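Local coordinates for pumilio homolog 23 (Arabidopsis thaliana, PDB 5WZK), which binds RNA sequence-specifically, recognising an 18S rRNA sequence through its superhelix of pumilio repeats, and probably regulates mRNA translation and stability, at residues M94-S99 with N143-H148; I396-F401 with A433-A438. All blocks are in the same frame, centred on the assembly; numbering follows the deposited sequence.

Contact 1 of 2, residues M94-S99 with N143-H148; sequences MDRSGS and NCYGSH. With nucleotides of chain B.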
loop_
_atom_site.group_PDB
_atom_site.type_symbol
_atom_site.label_atom_id
_atom_site.label_comp_id
_atom_site.label_asym_id
_atom_site.label_seq_id
_atom_site.Cartn_x
_atom_site.Cartn_y
_atom_site.Cartn_z
ATOM N N MET A 94 -23.564 -2.505 -14.259
ATOM C CA MET A 94 -22.612 -2.667 -15.357
ATOM C C MET A 94 -22.642 -1.506 -16.344
ATOM O O MET A 94 -21.931 -1.544 -17.355
ATOM C CB MET A 94 -22.862 -3.982 -16.098
ATOM C CG MET A 94 -22.490 -5.205 -15.269
ATOM S SD MET A 94 -23.080 -6.750 -15.972
ATOM C CE MET A 94 -22.164 -6.806 -17.509
ATOM N N ASP A 95 -23.426 -0.476 -16.058
ATOM C CA ASP A 95 -23.543 0.689 -16.911
ATOM C C ASP A 95 -22.600 1.784 -16.436
ATOM O O ASP A 95 -22.435 2.005 -15.231
ATOM C CB ASP A 95 -24.987 1.188 -16.895
ATOM C CG ASP A 95 -25.204 2.355 -17.807
ATOM O OD1 ASP A 95 -25.507 2.103 -18.995
ATOM O OD2 ASP A 95 -25.069 3.509 -17.330
ATOM N N ARG A 96 -22.004 2.491 -17.389
ATOM C CA ARG A 96 -20.979 3.451 -17.009
ATOM C C ARG A 96 -21.519 4.590 -16.170
ATOM O O ARG A 96 -20.741 5.242 -15.466
ATOM C CB ARG A 96 -20.285 4.017 -18.237
ATOM C CG ARG A 96 -21.174 4.688 -19.236
ATOM C CD ARG A 96 -20.269 5.387 -20.206
ATOM N NE ARG A 96 -20.973 5.965 -21.336
ATOM C CZ ARG A 96 -20.349 6.561 -22.345
ATOM N NH1 ARG A 96 -19.020 6.644 -22.340
ATOM N NH2 ARG A 96 -21.051 7.069 -23.354
ATOM N N SER A 97 -22.817 4.859 -16.229
ATOM C CA SER A 97 -23.425 5.820 -15.319
ATOM C C SER A 97 -24.165 5.144 -14.174
ATOM O O SER A 97 -24.019 5.555 -13.017
ATOM C CB SER A 97 -24.373 6.750 -16.077
ATOM O OG SER A 97 -23.656 7.693 -16.863
ATOM N N GLY A 98 -24.928 4.086 -14.465
ATOM C CA GLY A 98 -25.644 3.383 -13.411
ATOM C C GLY A 98 -24.750 2.870 -12.297
ATOM O O GLY A 98 -25.171 2.814 -11.134
ATOM N N SER A 99 -23.504 2.501 -12.622
ATOM C CA SER A 99 -22.617 1.941 -11.601
ATOM C C SER A 99 -22.409 2.899 -10.430
ATOM O O SER A 99 -22.201 2.458 -9.292
ATOM C CB SER A 99 -21.272 1.535 -12.218
ATOM O OG SER A 99 -20.705 2.529 -13.045
ATOM N N ASN A 143 -16.790 -6.987 -15.755
ATOM C CA ASN A 143 -17.170 -5.700 -16.309
ATOM C C ASN A 143 -16.422 -4.592 -15.578
ATOM O O ASN A 143 -16.315 -4.628 -14.351
ATOM C CB ASN A 143 -18.685 -5.537 -16.164
ATOM C CG ASN A 143 -19.206 -4.286 -16.815
ATOM O OD1 ASN A 143 -19.258 -3.226 -16.195
ATOM N ND2 ASN A 143 -19.613 -4.401 -18.058
ATOM N N CYS A 144 -15.904 -3.600 -16.318
ATOM C CA CYS A 144 -15.118 -2.564 -15.656
ATOM C C CYS A 144 -15.948 -1.803 -14.631
ATOM O O CYS A 144 -15.439 -1.445 -13.561
ATOM C CB CYS A 144 -14.503 -1.608 -16.684
ATOM S SG CYS A 144 -15.597 -0.831 -17.862
ATOM N N TYR A 145 -17.226 -1.547 -14.931
ATOM C CA TYR A 145 -18.043 -0.831 -13.954
ATOM C C TYR A 145 -18.552 -1.767 -12.864
ATOM O O TYR A 145 -18.417 -1.462 -11.670
ATOM C CB TYR A 145 -19.179 -0.106 -14.669
ATOM C CG TYR A 145 -18.659 0.650 -15.885
ATOM C CD1 TYR A 145 -17.866 1.791 -15.735
ATOM C CD2 TYR A 145 -18.920 0.203 -17.183
ATOM C CE1 TYR A 145 -17.367 2.480 -16.850
ATOM C CE2 TYR A 145 -18.431 0.888 -18.298
ATOM C CZ TYR A 145 -17.654 2.023 -18.125
ATOM O OH TYR A 145 -17.163 2.696 -19.229
ATOM N N GLY A 146 -19.079 -2.943 -13.262
ATOM C CA GLY A 146 -19.645 -3.881 -12.299
ATOM C C GLY A 146 -18.650 -4.374 -11.264
ATOM O O GLY A 146 -19.020 -4.652 -10.119
ATOM N N SER A 147 -17.379 -4.489 -11.641
ATOM C CA SER A 147 -16.376 -4.943 -10.688
ATOM C C SER A 147 -16.212 -3.965 -9.530
ATOM O O SER A 147 -15.882 -4.378 -8.411
ATOM C CB SER A 147 -15.049 -5.145 -11.409
ATOM O OG SER A 147 -14.723 -3.967 -12.115
ATOM N N HIS A 148 -16.421 -2.669 -9.772
ATOM C CA HIS A 148 -16.348 -1.719 -8.666
ATOM C C HIS A 148 -17.534 -1.884 -7.737
ATOM O O HIS A 148 -17.380 -1.877 -6.507
ATOM C CB HIS A 148 -16.286 -0.295 -9.186
ATOM C CG HIS A 148 -14.959 0.074 -9.764
ATOM N ND1 HIS A 148 -14.759 0.259 -11.116
ATOM C CD2 HIS A 148 -13.768 0.300 -9.169
ATOM C CE1 HIS A 148 -13.497 0.579 -11.328
ATOM N NE2 HIS A 148 -12.877 0.608 -10.164
ATOM P P G B 10 -9.899 3.922 -15.732
ATOM O OP1 G B 10 -9.568 4.589 -17.010
ATOM O OP2 G B 10 -9.376 4.457 -14.440
ATOM O "O5'" G B 10 -11.492 3.796 -15.632
ATOM C "C5'" G B 10 -12.295 3.513 -16.779
ATOM C "C4'" G B 10 -13.749 3.859 -16.549
ATOM O "O4'" G B 10 -14.173 3.277 -15.280
ATOM C "C3'" G B 10 -14.075 5.356 -16.462
ATOM O "O3'" G B 10 -15.361 5.616 -17.024
ATOM C "C2'" G B 10 -14.148 5.593 -14.963
ATOM O "O2'" G B 10 -14.918 6.709 -14.561
ATOM C "C1'" G B 10 -14.750 4.280 -14.472
ATOM N N9 G B 10 -14.449 4.049 -13.059
ATOM C C8 G B 10 -13.229 4.256 -12.464
ATOM N N7 G B 10 -13.241 4.051 -11.177
ATOM C C5 G B 10 -14.555 3.722 -10.891
ATOM C C6 G B 10 -15.170 3.409 -9.660
ATOM O O6 G B 10 -14.650 3.350 -8.547
ATOM N N1 G B 10 -16.526 3.130 -9.804
ATOM C C2 G B 10 -17.208 3.146 -11.002
ATOM N N2 G B 10 -18.524 2.846 -10.971
ATOM N N3 G B 10 -16.631 3.453 -12.163
ATOM C C4 G B 10 -15.318 3.733 -12.039
ATOM P P G B 11 -15.516 5.911 -18.594
ATOM O OP1 G B 11 -15.677 4.637 -19.332
ATOM O OP2 G B 11 -14.517 6.939 -18.994
ATOM O "O5'" G B 11 -16.950 6.550 -18.735
ATOM C "C5'" G B 11 -17.304 7.757 -18.090
ATOM C "C4'" G B 11 -18.803 7.854 -18.061
ATOM O "O4'" G B 11 -19.239 7.670 -16.695
ATOM C "C3'" G B 11 -19.389 9.180 -18.520
ATOM O "O3'" G B 11 -20.697 8.945 -19.052
ATOM C "C2'" G B 11 -19.492 9.945 -17.213
ATOM O "O2'" G B 11 -20.429 11.002 -17.224
ATOM C "C1'" G B 11 -19.893 8.828 -16.246
ATOM N N9 G B 11 -19.454 9.050 -14.878
ATOM C C8 G B 11 -18.159 9.136 -14.430
ATOM N N7 G B 11 -18.101 9.347 -13.140
ATOM C C5 G B 11 -19.436 9.397 -12.733
ATOM C C6 G B 11 -20.013 9.618 -11.460
ATOM O O6 G B 11 -19.444 9.806 -10.388
ATOM N N1 G B 11 -21.403 9.600 -11.507
ATOM C C2 G B 11 -22.159 9.397 -12.640
ATOM N N2 G B 11 -23.490 9.403 -12.472
ATOM N N3 G B 11 -21.645 9.196 -13.849
ATOM C C4 G B 11 -20.288 9.214 -13.808
ATOM P P C B 9 -4.316 1.794 -15.240
ATOM O OP1 C B 9 -4.235 2.665 -16.444
ATOM O OP2 C B 9 -3.823 2.246 -13.904
ATOM O "O5'" C B 9 -5.832 1.387 -14.992
ATOM C "C5'" C B 9 -6.609 0.773 -16.005
ATOM C "C4'" C B 9 -7.990 0.511 -15.483
ATOM O "O4'" C B 9 -7.907 -0.420 -14.390
ATOM C "C3'" C B 9 -8.715 1.712 -14.905
ATOM O "O3'" C B 9 -9.392 2.414 -15.936
ATOM C "C2'" C B 9 -9.670 1.101 -13.877
ATOM O "O2'" C B 9 -10.926 0.798 -14.483
ATOM C "C1'" C B 9 -8.983 -0.227 -13.518
ATOM N N1 C B 9 -8.505 -0.345 -12.125
ATOM C C2 C B 9 -9.421 -0.723 -11.138
ATOM O O2 C B 9 -10.615 -0.890 -11.477
ATOM N N3 C B 9 -8.990 -0.863 -9.857
ATOM C C4 C B 9 -7.705 -0.670 -9.568
ATOM N N4 C B 9 -7.292 -0.834 -8.314
ATOM C C5 C B 9 -6.774 -0.313 -10.562
ATOM C C6 C B 9 -7.197 -0.166 -11.825
#
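The loops leading into helices 98-110 and 146-158, in pumilio repeats 2 and 3, pack together beside the bound RNA, with Tyr145 laid against Arg96. Arg96 CA sits 3.5 Å from the centroid of the Tyr145 ring and only 3° off its normal, a CH-pi contact over the face. Arg96 CB continues over the same face toward the phenol end and lies 3.3 Å from Tyr145 CZ. The rest of the Arg96 side chain extends away along G11 of chain B, with O3' of that nucleotide over one face of the guanidinium. The Tyr145 hydroxyl points at OP1 of the same nucleotide, but the modelled length is too short to be trusted.

Met94 meets Asn143. Met94 CG passes 3.7 Å from Asn143 CG, and the bend at chi3 (64°) turns CE back to 3.5 Å from Asn143 ND2. Met94 also reaches Asp139 and Met140 of helix 138-142.

Both loops follow the same plan, consistent with their places in neighbouring pumilio repeats. Asp95 OD2 takes the backbone N-H groups of Ser97 and Gly98, the latter at 2.9 Å on the anti lone pair. Asn143 OD1 likewise caps its helix, bonding Gly146 N in the carbonyl plane and Tyr145 N weakly. Ser99 OG lies against Tyr145 CB and donates to Asp95 O at 2.8 Å, an oxygen that also takes Ser99 N. The same hydroxyl oxygen accepts from N2 of G10 of chain B at 3.0 Å, with an N-H...O angle of 157°. The His148 ring lies over that guanine, whose C6 stands 3.3 Å above the ring centre. Cys144 and Ser147 also touch Tyr192 of helix 191-203.

Contact 2 of 2, residues I396-F401 with A433-A438; sequences ILQGIF and ARVIEA. With nucleotides of chain B.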
loop_
_atom_site.group_PDB
_atom_site.type_symbol
_atom_site.label_atom_id
_atom_site.label_comp_id
_atom_site.label_asym_id
_atom_site.label_seq_id
_atom_site.Cartn_x
_atom_site.Cartn_y
_atom_site.Cartn_z
ATOM N N ILE A 396 16.346 -0.374 0.491
ATOM C CA ILE A 396 17.291 -1.446 0.804
ATOM C C ILE A 396 18.248 -1.019 1.912
ATOM O O ILE A 396 18.505 -1.779 2.854
ATOM C CB ILE A 396 18.050 -1.869 -0.466
ATOM C CG1 ILE A 396 17.133 -2.632 -1.405
ATOM C CG2 ILE A 396 19.250 -2.713 -0.119
ATOM C CD1 ILE A 396 17.610 -2.649 -2.825
ATOM N N LEU A 397 18.789 0.203 1.824
ATOM C CA LEU A 397 19.724 0.670 2.845
ATOM C C LEU A 397 19.042 0.800 4.196
ATOM O O LEU A 397 19.590 0.367 5.218
ATOM C CB LEU A 397 20.334 2.004 2.430
ATOM C CG LEU A 397 21.326 1.939 1.267
ATOM C CD1 LEU A 397 21.610 3.331 0.741
ATOM C CD2 LEU A 397 22.617 1.231 1.674
ATOM N N GLN A 398 17.850 1.399 4.219
ATOM C CA GLN A 398 17.049 1.398 5.439
ATOM C C GLN A 398 16.915 -0.009 5.978
ATOM O O GLN A 398 17.025 -0.238 7.188
ATOM C CB GLN A 398 15.669 1.989 5.162
ATOM C CG GLN A 398 15.737 3.364 4.574
ATOM C CD GLN A 398 14.387 3.908 4.162
ATOM O OE1 GLN A 398 13.372 3.658 4.808
ATOM N NE2 GLN A 398 14.374 4.674 3.082
ATOM N N GLY A 399 16.695 -0.974 5.089
ATOM C CA GLY A 399 16.703 -2.353 5.529
ATOM C C GLY A 399 18.015 -2.711 6.183
ATOM O O GLY A 399 18.052 -3.131 7.340
ATOM N N ILE A 400 19.116 -2.478 5.463
ATOM C CA ILE A 400 20.446 -2.835 5.944
ATOM C C ILE A 400 20.697 -2.301 7.354
ATOM O O ILE A 400 21.159 -3.036 8.238
ATOM C CB ILE A 400 21.500 -2.343 4.937
ATOM C CG1 ILE A 400 21.479 -3.247 3.712
ATOM C CG2 ILE A 400 22.876 -2.338 5.540
ATOM C CD1 ILE A 400 21.972 -4.606 4.006
ATOM N N PHE A 401 20.342 -1.042 7.609
ATOM C CA PHE A 401 20.643 -0.445 8.905
ATOM C C PHE A 401 19.705 -0.888 10.018
ATOM O O PHE A 401 19.795 -0.340 11.119
ATOM C CB PHE A 401 20.651 1.088 8.809
ATOM C CG PHE A 401 21.831 1.635 8.051
ATOM C CD1 PHE A 401 23.115 1.491 8.548
ATOM C CD2 PHE A 401 21.661 2.271 6.837
ATOM C CE1 PHE A 401 24.208 1.971 7.851
ATOM C CE2 PHE A 401 22.756 2.751 6.137
ATOM C CZ PHE A 401 24.028 2.604 6.649
ATOM N N ALA A 433 17.522 11.062 3.119
ATOM C CA ALA A 433 17.372 11.399 4.526
ATOM C C ALA A 433 16.853 10.214 5.336
ATOM O O ALA A 433 17.253 10.032 6.488
ATOM C CB ALA A 433 16.455 12.611 4.684
ATOM N N ARG A 434 15.979 9.385 4.756
ATOM C CA ARG A 434 15.537 8.189 5.472
ATOM C C ARG A 434 16.659 7.175 5.668
ATOM O O ARG A 434 16.548 6.317 6.554
ATOM C CB ARG A 434 14.386 7.523 4.736
ATOM C CG ARG A 434 13.204 8.414 4.522
ATOM C CD ARG A 434 12.375 8.508 5.760
ATOM N NE ARG A 434 11.101 9.152 5.477
ATOM C CZ ARG A 434 9.963 8.841 6.079
ATOM N NH1 ARG A 434 9.943 7.883 6.992
ATOM N NH2 ARG A 434 8.846 9.473 5.756
ATOM N N VAL A 435 17.715 7.234 4.846
ATOM C CA VAL A 435 18.877 6.369 5.052
ATOM C C VAL A 435 19.671 6.854 6.254
ATOM O O VAL A 435 19.946 6.096 7.193
ATOM C CB VAL A 435 19.760 6.310 3.785
ATOM C CG1 VAL A 435 21.038 5.515 4.055
ATOM C CG2 VAL A 435 19.004 5.704 2.595
ATOM N N ILE A 436 20.029 8.136 6.250
ATOM C CA ILE A 436 20.740 8.730 7.377
ATOM C C ILE A 436 19.981 8.500 8.676
ATOM O O ILE A 436 20.576 8.217 9.723
ATOM C CB ILE A 436 20.968 10.226 7.109
ATOM C CG1 ILE A 436 21.943 10.389 5.948
ATOM C CG2 ILE A 436 21.471 10.919 8.345
ATOM C CD1 ILE A 436 22.273 11.814 5.661
ATOM N N GLU A 437 18.654 8.597 8.628
ATOM C CA GLU A 437 17.885 8.414 9.847
ATOM C C GLU A 437 17.855 6.956 10.271
ATOM O O GLU A 437 17.908 6.654 11.471
ATOM C CB GLU A 437 16.481 8.958 9.658
ATOM C CG GLU A 437 16.433 10.459 9.738
ATOM C CD GLU A 437 15.126 11.010 9.234
ATOM O OE1 GLU A 437 14.089 10.309 9.359
ATOM O OE2 GLU A 437 15.155 12.137 8.694
ATOM N N ALA A 438 17.783 6.036 9.312
ATOM C CA ALA A 438 17.887 4.625 9.667
ATOM C C ALA A 438 19.241 4.319 10.291
ATOM O O ALA A 438 19.349 3.429 11.144
ATOM C CB ALA A 438 17.662 3.755 8.438
ATOM P P G B 2 3.569 12.447 5.304
ATOM O OP1 G B 2 3.815 12.711 6.755
ATOM O OP2 G B 2 2.393 13.038 4.618
ATOM O "O5'" G B 2 4.825 12.881 4.427
ATOM C "C5'" G B 2 5.068 14.235 4.077
ATOM C "C4'" G B 2 6.550 14.486 3.913
ATOM O "O4'" G B 2 7.229 14.358 5.201
ATOM C "C3'" G B 2 7.275 13.524 2.972
ATOM O "O3'" G B 2 8.392 14.220 2.440
ATOM C "C2'" G B 2 7.799 12.473 3.939
ATOM O "O2'" G B 2 8.860 11.673 3.455
ATOM C "C1'" G B 2 8.236 13.363 5.096
ATOM N N9 G B 2 8.412 12.654 6.368
ATOM C C8 G B 2 7.486 12.105 7.221
ATOM N N7 G B 2 8.028 11.525 8.261
ATOM C C5 G B 2 9.391 11.686 8.063
ATOM C C6 G B 2 10.489 11.258 8.842
ATOM O O6 G B 2 10.447 10.627 9.906
ATOM N N1 G B 2 11.703 11.637 8.263
ATOM C C2 G B 2 11.834 12.338 7.086
ATOM N N2 G B 2 13.069 12.633 6.656
ATOM N N3 G B 2 10.812 12.734 6.356
ATOM C C4 G B 2 9.638 12.378 6.906
ATOM P P A B 3 8.435 14.624 0.899
ATOM O OP1 A B 3 9.426 15.719 0.680
ATOM O OP2 A B 3 7.009 14.704 0.468
ATOM O "O5'" A B 3 9.097 13.359 0.209
ATOM C "C5'" A B 3 8.309 12.392 -0.458
ATOM C "C4'" A B 3 9.189 11.508 -1.284
ATOM O "O4'" A B 3 10.291 11.050 -0.470
ATOM C "C3'" A B 3 8.562 10.233 -1.818
ATOM O "O3'" A B 3 7.854 10.475 -3.015
ATOM C "C2'" A B 3 9.770 9.335 -2.027
ATOM O "O2'" A B 3 10.420 9.699 -3.240
ATOM C "C1'" A B 3 10.666 9.750 -0.854
ATOM N N9 A B 3 10.568 8.881 0.336
ATOM C C8 A B 3 9.839 9.120 1.472
ATOM N N7 A B 3 9.979 8.187 2.387
ATOM C C5 A B 3 10.870 7.278 1.839
ATOM C C6 A B 3 11.432 6.073 2.311
ATOM N N6 A B 3 11.184 5.519 3.499
ATOM N N1 A B 3 12.297 5.425 1.501
ATOM C C2 A B 3 12.579 5.956 0.306
ATOM N N3 A B 3 12.119 7.077 -0.248
ATOM C C4 A B 3 11.255 7.704 0.577
#
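Helices 396-400 and 433-438 run side by side and parallel, 3° apart with their axes 8.6 Å from each other, and Gln398 CA and Val435 CA come within 5.3 Å. Between them the packing is apolar. Val435 CG1 touches Leu397 CB at 3.9 Å and also meets Phe401 CE2. Ala438 CB fits against Gln398 CA and Phe401 CB. Leu367 of helix 362-367 packs on both Leu397 and Val435.

Toward the RNA, Gln398 reaches across Arg434, its NE2 3.3 Å from Arg434 CB. Gln398 OE1 accepts from N6 of A3 of chain B at 3.2 Å. This is the base-reading face of the pumilio superhelix, where side chains of successive helices meet successive bases. Arg434 bends at chi2 (-80°), which puts its guanidinium between two nucleotides, with N7 of A3 over one face and the guanine of G2 of chain B over the other. Its NH2 makes a nearly straight bond of 3.2 Å to O2' of G2. With an alanine in place of Arg434, the ribose hydroxyl is likely to lose this donor, and a gap would probably open between A3 and G2. Glu437 reads the edge of G2 with both oxygens: OE1 takes N1 at 2.9 Å and OE2 takes N2 at 3.0 Å. Thr472 OG1 also bonds OE2, which would hold the carboxylate in place.

Contact 1 comes first along the chain and closes before contact 2 opens. Their centres are 44 Å apart, their nearest atoms about 28 Å, and they lie on opposite sides of the chain's centre. They share no helix: contact 1 joins the starts of helices 98-110 and 146-158, while contact 2 joins helices 391-400 and 432-440. Both belong to one curved, all-helical superhelix and hold the same RNA strand. The earlier contact meets nucleotides 9 to 11 of chain B and the later one nucleotides 2 and 3. The RNA therefore runs antiparallel to the protein, as in other pumilio proteins.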